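PDB 2EJX: Stk_08120 from Sulfolobus tokodaii str. 7, which probably carries fatty acids, as a member of a thermoacidophile-specific family of the Bet v 1-like clan. Local coordinates for residues I34-A39 with P113-N118; L56-K61 with S79-G84; G84-R89 with L96-E101; K9-N14 with D120-N125; V19-F24 with D71-I76. All coordinates share one frame; numbering follows the deposited sequence.

Contact 1: I34-A39 with P113-N118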
# COMPACT_ATOMS: atom_id res chain seq x y z
N ILE A 34 4.21 1.54 -1.08
CA ILE A 34 4.28 0.17 -1.64
C ILE A 34 4.54 0.11 -3.13
O ILE A 34 5.37 -0.69 -3.60
CB ILE A 34 3.00 -0.65 -1.25
CG1 ILE A 34 2.98 -0.91 0.28
CG2 ILE A 34 2.98 -2.04 -1.96
CD1 ILE A 34 1.62 -1.24 0.79
N PHE A 35 3.89 0.98 -3.91
CA PHE A 35 4.00 0.92 -5.35
C PHE A 35 5.40 1.36 -5.80
O PHE A 35 6.04 2.13 -5.09
CB PHE A 35 2.88 1.71 -6.03
CG PHE A 35 1.63 0.91 -6.24
CD1 PHE A 35 1.03 0.24 -5.17
CD2 PHE A 35 1.08 0.77 -7.50
CE1 PHE A 35 -0.12 -0.53 -5.34
CE2 PHE A 35 -0.08 -0.02 -7.70
CZ PHE A 35 -0.68 -0.65 -6.61
N PRO A 36 5.90 0.85 -6.96
CA PRO A 36 7.25 1.26 -7.40
C PRO A 36 7.36 2.72 -7.82
O PRO A 36 6.69 3.13 -8.77
CB PRO A 36 7.56 0.36 -8.61
CG PRO A 36 6.45 -0.63 -8.70
CD PRO A 36 5.28 -0.15 -7.88
N GLY A 37 8.21 3.48 -7.14
CA GLY A 37 8.67 4.79 -7.63
C GLY A 37 7.56 5.81 -7.85
O GLY A 37 7.58 6.54 -8.84
N ILE A 38 6.61 5.87 -6.91
CA ILE A 38 5.52 6.85 -6.96
C ILE A 38 6.05 8.29 -6.86
O ILE A 38 6.78 8.62 -5.92
CB ILE A 38 4.43 6.57 -5.87
CG1 ILE A 38 3.74 5.23 -6.11
CG2 ILE A 38 3.40 7.72 -5.75
CD1 ILE A 38 2.75 5.27 -7.30
N ALA A 39 5.71 9.13 -7.83
CA ALA A 39 6.19 10.52 -7.84
C ALA A 39 5.06 11.58 -7.77
O ALA A 39 5.34 12.78 -7.58
CB ALA A 39 7.09 10.79 -9.07
N PRO A 113 10.72 -6.78 -7.67
CA PRO A 113 11.74 -6.41 -6.68
C PRO A 113 11.54 -5.02 -6.05
O PRO A 113 12.02 -4.80 -4.95
CB PRO A 113 13.04 -6.42 -7.46
CG PRO A 113 12.65 -6.34 -8.88
CD PRO A 113 11.32 -6.96 -9.01
N TYR A 114 10.87 -4.10 -6.75
CA TYR A 114 10.59 -2.75 -6.21
C TYR A 114 9.52 -2.84 -5.13
O TYR A 114 9.66 -2.31 -4.02
CB TYR A 114 10.11 -1.84 -7.36
CG TYR A 114 11.20 -1.65 -8.37
CD1 TYR A 114 12.18 -0.69 -8.18
CD2 TYR A 114 11.28 -2.49 -9.50
CE1 TYR A 114 13.20 -0.52 -9.10
CE2 TYR A 114 12.29 -2.35 -10.41
CZ TYR A 114 13.25 -1.35 -10.22
OH TYR A 114 14.28 -1.22 -11.12
N VAL A 115 8.48 -3.61 -5.40
CA VAL A 115 7.43 -3.83 -4.41
C VAL A 115 7.96 -4.60 -3.20
O VAL A 115 7.65 -4.23 -2.07
CB VAL A 115 6.22 -4.57 -5.01
CG1 VAL A 115 5.24 -5.02 -3.92
CG2 VAL A 115 5.50 -3.62 -5.98
N SER A 116 8.72 -5.67 -3.43
CA SER A 116 9.29 -6.43 -2.30
C SER A 116 10.26 -5.59 -1.48
O SER A 116 10.28 -5.68 -0.26
CB SER A 116 9.93 -7.76 -2.72
OG SER A 116 10.97 -7.48 -3.63
N SER A 117 11.06 -4.74 -2.13
CA SER A 117 11.96 -3.87 -1.35
C SER A 117 11.14 -2.90 -0.46
O SER A 117 11.50 -2.58 0.70
CB SER A 117 12.89 -3.10 -2.31
OG SER A 117 13.57 -2.08 -1.58
N ASN A 118 10.09 -2.36 -1.02
CA ASN A 118 9.17 -1.50 -0.27
C ASN A 118 8.53 -2.22 0.89
O ASN A 118 8.48 -1.71 2.00
CB ASN A 118 8.06 -0.97 -1.20
CG ASN A 118 8.50 0.26 -1.99
OD1 ASN A 118 9.37 1.05 -1.54
ND2 ASN A 118 7.91 0.43 -3.16
O HOH W 1 10.00 2.35 -5.10
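This is a buried loop-on-helix contact: the turn that leaves helix 27-34 and leads into strand 38-42 lies against the long helix 105-137, in what the seven-stranded antiparallel sheet and its helices make plain as a Bet v 1-like (helix-grip) fold. Its polar centre is Asn-118, whose ND2 gives a hydrogen bond to Ile-34 O at 2.8 Å. The amide comes from above the carbonyl plane, 70° out of it, instead of meeting a lone pair. Asparagine suits this place because Ile-34 ends its helix and Phe-35 is the first residue to leave helical geometry, where a carbonyl can take a donor from elsewhere. With CG anti to its own carbonyl carbon (chi1 -83°), Asn-118 reaches across to Ile-34 O. A water accepts from Gly-37 N at 2.9 Å and, weakly, from the same ND2. Beside this polar patch the puckered ring of Pro-36 lies across the base of Tyr-114, CB to CB 3.6 Å, while its CD rests on Val-115 CG2 at 4.0 Å. The beta-branched Val-115 turns its other methyl, CG1, to Ile-34 CG2, 4.2 Å away. Gly-37, with positive phi, lets the chain turn into its strand. Around the contact, Arg-121 binds Asn-118 OD1, Phe-35 meets Tyr-77 edge-to-face, and Pro-36 packs on Phe-55 of strand 48-55, so the loop lies between helix 105-137 and the sheet.

Contact 2: L56-K61 with S79-G84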
# COMPACT_ATOMS: atom_id res chain seq x y z
N LEU A 56 12.32 1.24 -13.78
CA LEU A 56 13.08 1.02 -15.01
C LEU A 56 12.68 2.11 -16.03
O LEU A 56 12.55 3.28 -15.64
CB LEU A 56 12.84 -0.40 -15.55
CG LEU A 56 13.23 -1.56 -14.61
CD1 LEU A 56 12.67 -2.84 -15.17
CD2 LEU A 56 14.72 -1.69 -14.43
N ALA A 57 12.46 1.74 -17.29
CA ALA A 57 12.03 2.71 -18.30
C ALA A 57 10.53 2.98 -18.35
O ALA A 57 10.06 3.75 -19.20
CB ALA A 57 12.55 2.31 -19.70
N PHE A 58 9.78 2.41 -17.40
CA PHE A 58 8.34 2.39 -17.50
C PHE A 58 7.59 3.31 -16.56
O PHE A 58 7.43 2.97 -15.40
CB PHE A 58 7.87 0.96 -17.30
CG PHE A 58 8.64 -0.01 -18.15
CD1 PHE A 58 8.50 0.03 -19.53
CD2 PHE A 58 9.52 -0.91 -17.58
CE1 PHE A 58 9.24 -0.85 -20.34
CE2 PHE A 58 10.28 -1.79 -18.38
CZ PHE A 58 10.12 -1.75 -19.75
N SER A 59 7.10 4.43 -17.08
CA SER A 59 6.15 5.27 -16.36
C SER A 59 4.78 4.64 -16.36
O SER A 59 4.35 3.99 -17.34
CB SER A 59 6.06 6.64 -17.01
OG SER A 59 7.33 7.26 -16.90
N TYR A 60 4.03 4.85 -15.27
CA TYR A 60 2.68 4.35 -15.22
C TYR A 60 1.80 5.32 -14.46
O TYR A 60 2.30 6.13 -13.65
CB TYR A 60 2.61 2.94 -14.61
CG TYR A 60 3.04 2.90 -13.17
CD1 TYR A 60 2.10 3.02 -12.14
CD2 TYR A 60 4.39 2.81 -12.82
CE1 TYR A 60 2.48 3.00 -10.81
CE2 TYR A 60 4.79 2.78 -11.49
CZ TYR A 60 3.83 2.90 -10.48
OH TYR A 60 4.19 2.87 -9.15
N LYS A 61 0.52 5.25 -14.78
CA LYS A 61 -0.53 6.03 -14.11
C LYS A 61 -1.47 5.05 -13.47
O LYS A 61 -2.05 4.19 -14.17
CB LYS A 61 -1.32 6.85 -15.12
CG LYS A 61 -0.70 8.14 -15.47
CD LYS A 61 -1.42 8.79 -16.66
CE LYS A 61 -2.42 9.86 -16.22
NZ LYS A 61 -3.74 9.28 -15.88
N SER A 79 -4.40 0.52 -14.02
CA SER A 79 -3.35 1.38 -14.54
C SER A 79 -3.09 0.99 -15.98
O SER A 79 -3.65 -0.01 -16.44
CB SER A 79 -2.04 1.21 -13.77
OG SER A 79 -1.40 0.01 -14.16
N ASP A 80 -2.24 1.77 -16.65
CA ASP A 80 -1.84 1.49 -18.04
C ASP A 80 -0.92 0.27 -18.13
O ASP A 80 -0.54 -0.14 -19.24
CB ASP A 80 -1.24 2.73 -18.74
CG ASP A 80 -0.19 3.47 -17.90
OD1 ASP A 80 0.06 3.08 -16.75
OD2 ASP A 80 0.38 4.47 -18.41
N ARG A 81 -0.54 -0.29 -16.98
CA ARG A 81 0.39 -1.43 -16.95
C ARG A 81 -0.26 -2.65 -16.29
O ARG A 81 0.42 -3.59 -15.93
CB ARG A 81 1.68 -1.08 -16.21
CG ARG A 81 2.40 0.19 -16.65
CD ARG A 81 2.86 0.15 -18.07
NE ARG A 81 3.78 1.27 -18.36
CZ ARG A 81 4.58 1.33 -19.42
NH1 ARG A 81 4.60 0.34 -20.30
NH2 ARG A 81 5.35 2.40 -19.60
N GLY A 82 -1.57 -2.60 -16.07
CA GLY A 82 -2.27 -3.75 -15.48
C GLY A 82 -3.15 -3.31 -14.32
O GLY A 82 -2.99 -2.21 -13.81
N ASN A 83 -4.08 -4.17 -13.92
CA ASN A 83 -5.06 -3.85 -12.86
C ASN A 83 -4.86 -4.84 -11.73
O ASN A 83 -4.19 -5.87 -11.89
CB ASN A 83 -6.51 -3.89 -13.37
CG ASN A 83 -6.80 -2.89 -14.52
OD1 ASN A 83 -5.99 -2.03 -14.89
ND2 ASN A 83 -8.02 -2.99 -15.07
N GLY A 84 -5.44 -4.57 -10.56
CA GLY A 84 -5.21 -5.44 -9.45
C GLY A 84 -5.92 -5.05 -8.18
O GLY A 84 -6.75 -4.15 -8.19
O HOH W 2 2.31 6.33 -18.36
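Ser-59 O is gripped side-on by two nitrogens of Arg-81, NE at 3.0 Å and NH2 at 2.9 Å, with the oxygen close to the guanidinium plane. The pair ties the start of strand 58-69 to the type I beta turn from Ser-79 to Gly-82, which joins strands 72-79 and 82-92. Arginine fits because its chain, bent about its CB-CG bond (chi2 -62°), lays CG against Tyr-60 CB and brings the flat head against Phe-58. Phe-58 CB sits over one guanidinium face, and the ring plane stands 78° from it. A methionine at Arg-81 would probably leave Ser-59 O without either of these donors and the turn less firmly tied to the strand. Asp-80 adds a carboxylate acceptor: Lys-61 N meets OD1 at 3.0 Å, on the syn side but tilted out of the carboxylate plane. Within the turn, Ser-79 OG forms an ST turn by accepting from Arg-81 N, and it donates to Gly-82 O, 2.8 Å away, in the carbonyl plane and on a lone pair.

Contact 3: G84-R89 with L96-E101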
# COMPACT_ATOMS: atom_id res chain seq x y z
N GLY A 84 -5.44 -4.57 -10.56
CA GLY A 84 -5.21 -5.44 -9.45
C GLY A 84 -5.92 -5.05 -8.18
O GLY A 84 -6.75 -4.15 -8.19
N ILE A 85 -5.60 -5.79 -7.11
CA ILE A 85 -6.10 -5.47 -5.75
C ILE A 85 -4.94 -5.52 -4.75
O ILE A 85 -4.13 -6.46 -4.77
CB ILE A 85 -7.23 -6.46 -5.30
CG1 ILE A 85 -8.36 -6.47 -6.35
CG2 ILE A 85 -7.83 -6.02 -4.00
CD1 ILE A 85 -9.48 -7.44 -6.12
N LEU A 86 -4.89 -4.52 -3.88
CA LEU A 86 -3.98 -4.56 -2.72
C LEU A 86 -4.80 -4.80 -1.47
O LEU A 86 -5.72 -4.03 -1.16
CB LEU A 86 -3.21 -3.24 -2.61
CG LEU A 86 -2.20 -3.05 -1.47
CD1 LEU A 86 -1.12 -4.01 -1.62
CD2 LEU A 86 -1.64 -1.65 -1.61
N TYR A 87 -4.46 -5.85 -0.74
CA TYR A 87 -5.12 -6.14 0.52
C TYR A 87 -4.23 -5.84 1.70
O TYR A 87 -3.06 -6.18 1.68
CB TYR A 87 -5.45 -7.62 0.63
CG TYR A 87 -6.23 -8.16 -0.53
CD1 TYR A 87 -7.61 -8.24 -0.46
CD2 TYR A 87 -5.59 -8.58 -1.70
CE1 TYR A 87 -8.35 -8.74 -1.52
CE2 TYR A 87 -6.32 -9.08 -2.77
CZ TYR A 87 -7.70 -9.15 -2.67
OH TYR A 87 -8.47 -9.65 -3.73
N ILE A 88 -4.82 -5.26 2.75
CA ILE A 88 -4.18 -5.19 4.06
C ILE A 88 -5.12 -5.87 5.10
O ILE A 88 -6.25 -5.43 5.30
CB ILE A 88 -3.76 -3.74 4.45
CG1 ILE A 88 -2.93 -3.07 3.31
CG2 ILE A 88 -2.91 -3.77 5.76
CD1 ILE A 88 -3.75 -2.15 2.33
N ARG A 89 -4.66 -6.99 5.70
CA ARG A 89 -5.53 -7.80 6.56
C ARG A 89 -4.94 -7.88 7.96
O ARG A 89 -3.78 -8.20 8.12
CB ARG A 89 -5.71 -9.21 6.01
CG ARG A 89 -6.27 -9.27 4.57
CD ARG A 89 -6.32 -10.74 4.09
NE ARG A 89 -6.92 -10.83 2.75
CZ ARG A 89 -6.56 -11.69 1.80
NH1 ARG A 89 -5.61 -12.60 2.03
NH2 ARG A 89 -7.18 -11.67 0.63
N LEU A 96 -0.21 -7.94 10.83
CA LEU A 96 -1.02 -7.82 9.66
C LEU A 96 -0.35 -8.47 8.47
O LEU A 96 0.83 -8.85 8.51
CB LEU A 96 -1.40 -6.35 9.39
CG LEU A 96 -0.35 -5.28 9.14
CD1 LEU A 96 0.18 -5.21 7.68
CD2 LEU A 96 -0.92 -3.92 9.52
N GLN A 97 -1.14 -8.63 7.40
CA GLN A 97 -0.62 -9.15 6.13
C GLN A 97 -0.96 -8.19 5.02
O GLN A 97 -2.08 -7.70 4.96
CB GLN A 97 -1.26 -10.55 5.84
CG GLN A 97 -0.54 -11.39 4.75
CD GLN A 97 0.83 -12.00 5.13
OE1 GLN A 97 1.61 -12.38 4.25
NE2 GLN A 97 1.09 -12.10 6.40
N ILE A 98 0.00 -7.97 4.12
CA ILE A 98 -0.20 -7.18 2.90
C ILE A 98 -0.03 -8.14 1.73
O ILE A 98 0.97 -8.88 1.69
CB ILE A 98 0.84 -6.03 2.79
CG1 ILE A 98 0.77 -5.15 4.06
CG2 ILE A 98 0.66 -5.25 1.48
CD1 ILE A 98 1.69 -3.92 4.05
N ILE A 99 -1.03 -8.14 0.85
CA ILE A 99 -0.99 -9.00 -0.32
C ILE A 99 -1.31 -8.11 -1.52
O ILE A 99 -2.38 -7.51 -1.56
CB ILE A 99 -2.08 -10.11 -0.28
CG1 ILE A 99 -1.99 -10.93 1.01
CG2 ILE A 99 -1.95 -11.03 -1.49
CD1 ILE A 99 -3.08 -10.55 2.03
N LEU A 100 -0.41 -8.07 -2.50
CA LEU A 100 -0.64 -7.39 -3.77
C LEU A 100 -0.85 -8.40 -4.90
O LEU A 100 0.06 -9.21 -5.19
CB LEU A 100 0.53 -6.48 -4.14
CG LEU A 100 0.34 -5.64 -5.41
CD1 LEU A 100 -0.85 -4.66 -5.34
CD2 LEU A 100 1.65 -4.87 -5.76
N GLU A 101 -2.02 -8.34 -5.53
CA GLU A 101 -2.30 -9.24 -6.65
C GLU A 101 -2.54 -8.42 -7.92
O GLU A 101 -3.50 -7.65 -8.00
CB GLU A 101 -3.50 -10.14 -6.33
CG GLU A 101 -3.32 -11.09 -5.16
CD GLU A 101 -4.58 -11.89 -4.82
OE1 GLU A 101 -5.61 -11.70 -5.51
OE2 GLU A 101 -4.54 -12.68 -3.83
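Leu-86 and Leu-100 meet through their CD1 methyls at 3.8 Å on the buried face of the hairpin formed by strands 82-92 and 95-102. Leu-86 CD1 also touches Ile-98 CG2, and Ile-88 CG2 lies beside Leu-96 CD1, pointing the same way. Branched aliphatic residues suit this face, which is covered by helices 17-24 and 27-34. The other face carries Ile-85, Tyr-87, Arg-89, Gln-97, Ile-99 and Glu-101 and is partly open to solvent. There the Tyr-87 ring has Arg-89 NH2 over one face, Ile-85 CG2 over the opposite one, and Ile-99 O at its edge. Arg-89, extended from CG to NE, lays its guanidinium across Ile-99 CD1, which is 3.3 Å from NH1. A serine at Tyr-87 would probably open a gap between Ile-85 and Arg-89 and leave the guanidinium freer to turn. Six backbone hydrogen bonds join the strands, among them a nearly straight one from Tyr-87 N to Ile-99 O at 2.8 Å. The chemistry implies a two-faced sheet: an aliphatic side for the interior, and an outer side where Arg-89 NH2 and Glu-101 OE2, 5.3 Å apart, probably attract each other without a direct bond.

Contact 4: K9-N14 with D120-N125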
# COMPACT_ATOMS: atom_id res chain seq x y z
N LYS A 9 3.64 -9.89 2.45
CA LYS A 9 4.56 -9.58 3.53
C LYS A 9 3.77 -9.53 4.81
O LYS A 9 2.74 -8.87 4.87
CB LYS A 9 5.23 -8.20 3.27
CG LYS A 9 6.31 -7.83 4.34
CD LYS A 9 7.63 -8.54 3.98
CE LYS A 9 8.66 -8.42 5.11
NZ LYS A 9 9.85 -9.25 4.68
N GLU A 10 4.27 -10.19 5.85
CA GLU A 10 3.72 -10.11 7.17
C GLU A 10 4.44 -8.98 7.85
O GLU A 10 5.65 -8.84 7.66
CB GLU A 10 4.01 -11.41 7.94
CG GLU A 10 3.55 -11.38 9.36
CD GLU A 10 3.69 -12.71 10.05
OE1 GLU A 10 4.73 -12.94 10.67
OE2 GLU A 10 2.75 -13.53 9.94
N ILE A 11 3.68 -8.16 8.58
CA ILE A 11 4.25 -7.08 9.38
C ILE A 11 3.82 -7.25 10.81
O ILE A 11 2.61 -7.39 11.09
CB ILE A 11 3.78 -5.71 8.85
CG1 ILE A 11 4.26 -5.53 7.39
CG2 ILE A 11 4.28 -4.52 9.79
CD1 ILE A 11 4.12 -4.13 6.84
N LYS A 12 4.80 -7.17 11.71
CA LYS A 12 4.59 -7.19 13.15
C LYS A 12 4.66 -5.77 13.70
O LYS A 12 5.56 -5.00 13.32
CB LYS A 12 5.67 -8.06 13.79
CG LYS A 12 5.59 -9.54 13.37
CD LYS A 12 4.71 -10.28 14.41
CE LYS A 12 4.39 -11.71 14.02
NZ LYS A 12 3.24 -12.22 14.88
N THR A 13 3.74 -5.42 14.58
CA THR A 13 3.69 -4.06 15.13
C THR A 13 3.31 -4.05 16.61
O THR A 13 2.51 -4.85 17.07
CB THR A 13 2.70 -3.14 14.33
OG1 THR A 13 2.62 -1.84 14.92
CG2 THR A 13 1.29 -3.73 14.33
N ASN A 14 3.96 -3.16 17.36
CA ASN A 14 3.56 -2.82 18.72
C ASN A 14 2.69 -1.57 18.79
O ASN A 14 2.38 -1.09 19.89
CB ASN A 14 4.81 -2.57 19.55
CG ASN A 14 5.53 -3.83 19.92
OD1 ASN A 14 4.94 -4.92 19.95
ND2 ASN A 14 6.80 -3.69 20.29
N ASP A 120 9.64 -4.92 2.47
CA ASP A 120 10.71 -5.18 3.44
C ASP A 120 11.02 -3.96 4.27
O ASP A 120 11.13 -4.07 5.48
CB ASP A 120 11.98 -5.66 2.70
CG ASP A 120 11.86 -7.08 2.17
OD1 ASP A 120 10.89 -7.77 2.47
OD2 ASP A 120 12.77 -7.51 1.46
N ARG A 121 11.18 -2.80 3.61
CA ARG A 121 11.45 -1.55 4.32
C ARG A 121 10.28 -1.20 5.27
O ARG A 121 10.49 -0.82 6.41
CB ARG A 121 11.68 -0.42 3.30
CG ARG A 121 12.03 0.94 3.93
CD ARG A 121 12.16 2.05 2.87
NE ARG A 121 11.02 2.03 1.94
CZ ARG A 121 9.79 2.49 2.22
NH1 ARG A 121 9.46 3.04 3.40
NH2 ARG A 121 8.85 2.34 1.28
N LEU A 122 9.05 -1.33 4.80
CA LEU A 122 7.88 -1.10 5.67
C LEU A 122 7.88 -2.05 6.88
O LEU A 122 7.68 -1.60 8.00
CB LEU A 122 6.58 -1.24 4.84
CG LEU A 122 5.26 -0.57 5.17
CD1 LEU A 122 5.36 0.96 5.19
CD2 LEU A 122 4.28 -1.06 4.05
N ALA A 123 8.14 -3.33 6.66
CA ALA A 123 8.15 -4.30 7.76
C ALA A 123 9.21 -3.95 8.81
O ALA A 123 8.95 -4.05 10.00
CB ALA A 123 8.34 -5.70 7.25
N GLU A 124 10.40 -3.56 8.36
CA GLU A 124 11.55 -3.27 9.23
C GLU A 124 11.42 -1.98 9.99
O GLU A 124 12.03 -1.85 11.05
CB GLU A 124 12.86 -3.27 8.41
CG GLU A 124 13.31 -4.66 7.92
CD GLU A 124 14.26 -4.60 6.73
OE1 GLU A 124 14.71 -3.48 6.34
OE2 GLU A 124 14.53 -5.68 6.16
N ASN A 125 10.64 -1.02 9.46
CA ASN A 125 10.51 0.32 10.03
C ASN A 125 9.08 0.72 10.45
O ASN A 125 8.79 1.87 10.72
CB ASN A 125 11.07 1.34 9.03
CG ASN A 125 12.57 1.12 8.79
OD1 ASN A 125 13.42 1.42 9.68
ND2 ASN A 125 12.91 0.55 7.63
O HOH W 3 7.46 -6.24 10.93
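Lys-9 and Asp-120 bring their side chains together at about a right angle, the ammonium meeting one carboxylate oxygen in a salt bridge, NZ to OD1 2.9 Å. The approach is from above the carboxylate plane, 38° out of it. Lys-9 starts with CG opposite its backbone N (chi1 -176°), bends at chi2 and then runs straight to NZ, a course that takes its methylenes past the helix. CE lies only 3.5 Å from Ala-123 CB, tighter than usual, and a long flexible lysine is suited to pass over so small a residue before reaching a charge one turn back. Alanine in turn lets the strand come close, its CA 5.1 Å from that of Ile-11. Ile-11 points into the contact beside it: CG1 rests on Ala-123 CB at 4.1 Å, while CD1 reaches on to Leu-122 CG, the two side chains meeting at a slant. A water bridges the two backbones, accepting from Lys-12 N at 2.9 Å and donating to Ala-123 O at 2.8 Å. Leu-122 also touches Ile-34 and Phe-24, continuing the apolar layer inward, whereas Glu-10 turns away to a salt bridge with Lys-91. Strand segment 9-12 and helix segment 120-125 run 16° apart in direction, their axes 7.7 Å apart, consistent with a Bet v 1-like helix-grip fold, whose long C-terminal helix packs against the antiparallel sheet.

Contact 5: V19-F24 with D71-I76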
# COMPACT_ATOMS: atom_id res chain seq x y z
N VAL A 19 -5.30 1.60 14.76
CA VAL A 19 -4.71 2.82 14.18
C VAL A 19 -3.89 2.51 12.94
O VAL A 19 -4.00 3.21 11.95
CB VAL A 19 -3.88 3.59 15.28
CG1 VAL A 19 -3.08 4.75 14.65
CG2 VAL A 19 -4.88 4.15 16.33
N VAL A 20 -3.07 1.47 13.01
CA VAL A 20 -2.25 1.09 11.89
C VAL A 20 -3.09 0.73 10.65
O VAL A 20 -2.78 1.16 9.53
CB VAL A 20 -1.32 -0.06 12.27
CG1 VAL A 20 -0.52 -0.54 11.07
CG2 VAL A 20 -0.33 0.40 13.47
N MET A 21 -4.09 -0.11 10.87
CA MET A 21 -5.04 -0.46 9.80
C MET A 21 -5.71 0.78 9.20
O MET A 21 -5.88 0.89 7.97
CB MET A 21 -6.10 -1.43 10.35
CG MET A 21 -5.61 -2.83 10.70
SD MET A 21 -4.97 -3.72 9.23
CE MET A 21 -6.47 -4.00 8.34
N THR A 22 -6.15 1.70 10.05
CA THR A 22 -6.73 2.96 9.58
C THR A 22 -5.79 3.77 8.68
O THR A 22 -6.21 4.29 7.66
CB THR A 22 -7.27 3.83 10.76
OG1 THR A 22 -8.25 3.09 11.48
CG2 THR A 22 -7.94 5.10 10.24
N ILE A 23 -4.51 3.89 9.08
CA ILE A 23 -3.52 4.55 8.26
C ILE A 23 -3.34 3.82 6.90
O ILE A 23 -3.27 4.47 5.87
CB ILE A 23 -2.18 4.79 9.06
CG1 ILE A 23 -2.48 5.78 10.20
CG2 ILE A 23 -0.99 5.26 8.18
CD1 ILE A 23 -1.30 5.88 11.24
N PHE A 24 -3.33 2.51 6.91
CA PHE A 24 -3.19 1.75 5.66
C PHE A 24 -4.40 1.97 4.73
O PHE A 24 -4.25 1.88 3.50
CB PHE A 24 -2.96 0.26 5.96
CG PHE A 24 -1.51 -0.11 6.06
CD1 PHE A 24 -0.71 -0.11 4.92
CD2 PHE A 24 -0.94 -0.45 7.30
CE1 PHE A 24 0.64 -0.44 4.99
CE2 PHE A 24 0.40 -0.81 7.37
CZ PHE A 24 1.20 -0.79 6.23
N ASP A 71 -11.72 -5.76 9.72
CA ASP A 71 -10.31 -6.20 9.82
C ASP A 71 -9.59 -6.29 8.47
O ASP A 71 -8.58 -6.99 8.32
CB ASP A 71 -10.19 -7.51 10.63
CG ASP A 71 -10.40 -7.29 12.14
OD1 ASP A 71 -10.20 -6.17 12.66
OD2 ASP A 71 -10.76 -8.25 12.83
N GLU A 72 -10.06 -5.51 7.50
CA GLU A 72 -9.50 -5.60 6.16
C GLU A 72 -9.60 -4.27 5.43
O GLU A 72 -10.55 -3.52 5.64
CB GLU A 72 -10.18 -6.71 5.34
CG GLU A 72 -9.64 -6.79 3.91
CD GLU A 72 -9.99 -8.07 3.17
OE1 GLU A 72 -10.20 -9.14 3.78
OE2 GLU A 72 -10.03 -7.98 1.93
N VAL A 73 -8.59 -3.97 4.62
CA VAL A 73 -8.61 -2.82 3.72
C VAL A 73 -8.34 -3.40 2.33
O VAL A 73 -7.39 -4.13 2.15
CB VAL A 73 -7.48 -1.82 4.04
CG1 VAL A 73 -7.50 -0.67 3.06
CG2 VAL A 73 -7.61 -1.26 5.48
N ARG A 74 -9.17 -3.07 1.34
CA ARG A 74 -9.04 -3.63 0.01
C ARG A 74 -8.95 -2.45 -0.95
O ARG A 74 -9.84 -1.61 -0.99
CB ARG A 74 -10.28 -4.50 -0.26
CG ARG A 74 -10.12 -5.54 -1.30
CD ARG A 74 -11.36 -6.46 -1.40
NE ARG A 74 -11.44 -7.35 -0.23
CZ ARG A 74 -12.13 -8.50 -0.19
NH1 ARG A 74 -12.79 -8.92 -1.26
NH2 ARG A 74 -12.15 -9.24 0.92
N ILE A 75 -7.85 -2.33 -1.68
CA ILE A 75 -7.65 -1.21 -2.62
C ILE A 75 -7.70 -1.78 -4.03
O ILE A 75 -6.83 -2.57 -4.43
CB ILE A 75 -6.33 -0.45 -2.36
CG1 ILE A 75 -6.29 0.03 -0.90
CG2 ILE A 75 -6.19 0.74 -3.32
CD1 ILE A 75 -5.10 0.93 -0.51
N ILE A 76 -8.74 -1.42 -4.76
CA ILE A 76 -8.91 -1.91 -6.14
C ILE A 76 -8.37 -0.86 -7.09
O ILE A 76 -8.72 0.32 -6.99
CB ILE A 76 -10.39 -2.22 -6.39
CG1 ILE A 76 -10.81 -3.28 -5.37
CG2 ILE A 76 -10.60 -2.70 -7.81
CD1 ILE A 76 -12.27 -3.75 -5.48
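Three like-signed bends (chi1 -69°, chi2 -63°, chi3 -70°) curl Met-21 from helix 17-24 so that its methyl CE ends beside the first residues of segment 71-76. There CE comes to 3.7 Å from Asp-71 O and touches Val-73 CG2 at 4.1 Å. The unbranched, pliable methionine suits a place where a helix packs over the start of a strand. Val-73 is rotated so that CG2 falls against Met-21 O at 3.7 Å and CG1 faces Phe-24 O. Ile-75 CD1 approaches the same Phe-24 O at 4.2 Å. No hydrogen bond crosses the contact; it is made by van der Waals touch, largely methyl groups resting on backbone carbonyls, for which compact beta-branched residues are well shaped. On the other side of the strand Arg-74 holds Glu-72 OE2 with both NE and NH2, each at 2.7 Å. Helix segment 19-24 and strand segment 72-76 run almost parallel. Beyond them, Phe-24 meets Phe-29 edge-to-face and packs on Leu-96 and Ile-98 of strand 95-102, while strand 82-92 pairs with strand 72-79.

Overall arrangement
From the N terminus, strand 7-12 is the first part used: contact 4 joins it to helix 105-137 and closes a loop holding all the other contacts. Helix 17-24 then opens contact 5, which closes on strand 72-79. Contact 1 opens at 34-39, before that closure, and ends on helix 105-137, so contacts 1 and 5 cross. Contact 2, nested in contact 1, also crosses contact 5. Contact 3 follows in series, sharing Gly-84 with contact 2. Tyr-60 OH, close to Pro-36 O, links contacts 1 and 2, and backbone bonds join contact 3 to contacts 4 and 5. Contacts 1, 4 and 5 bring helices against loop or sheet; contacts 2 and 3 join strands and a turn.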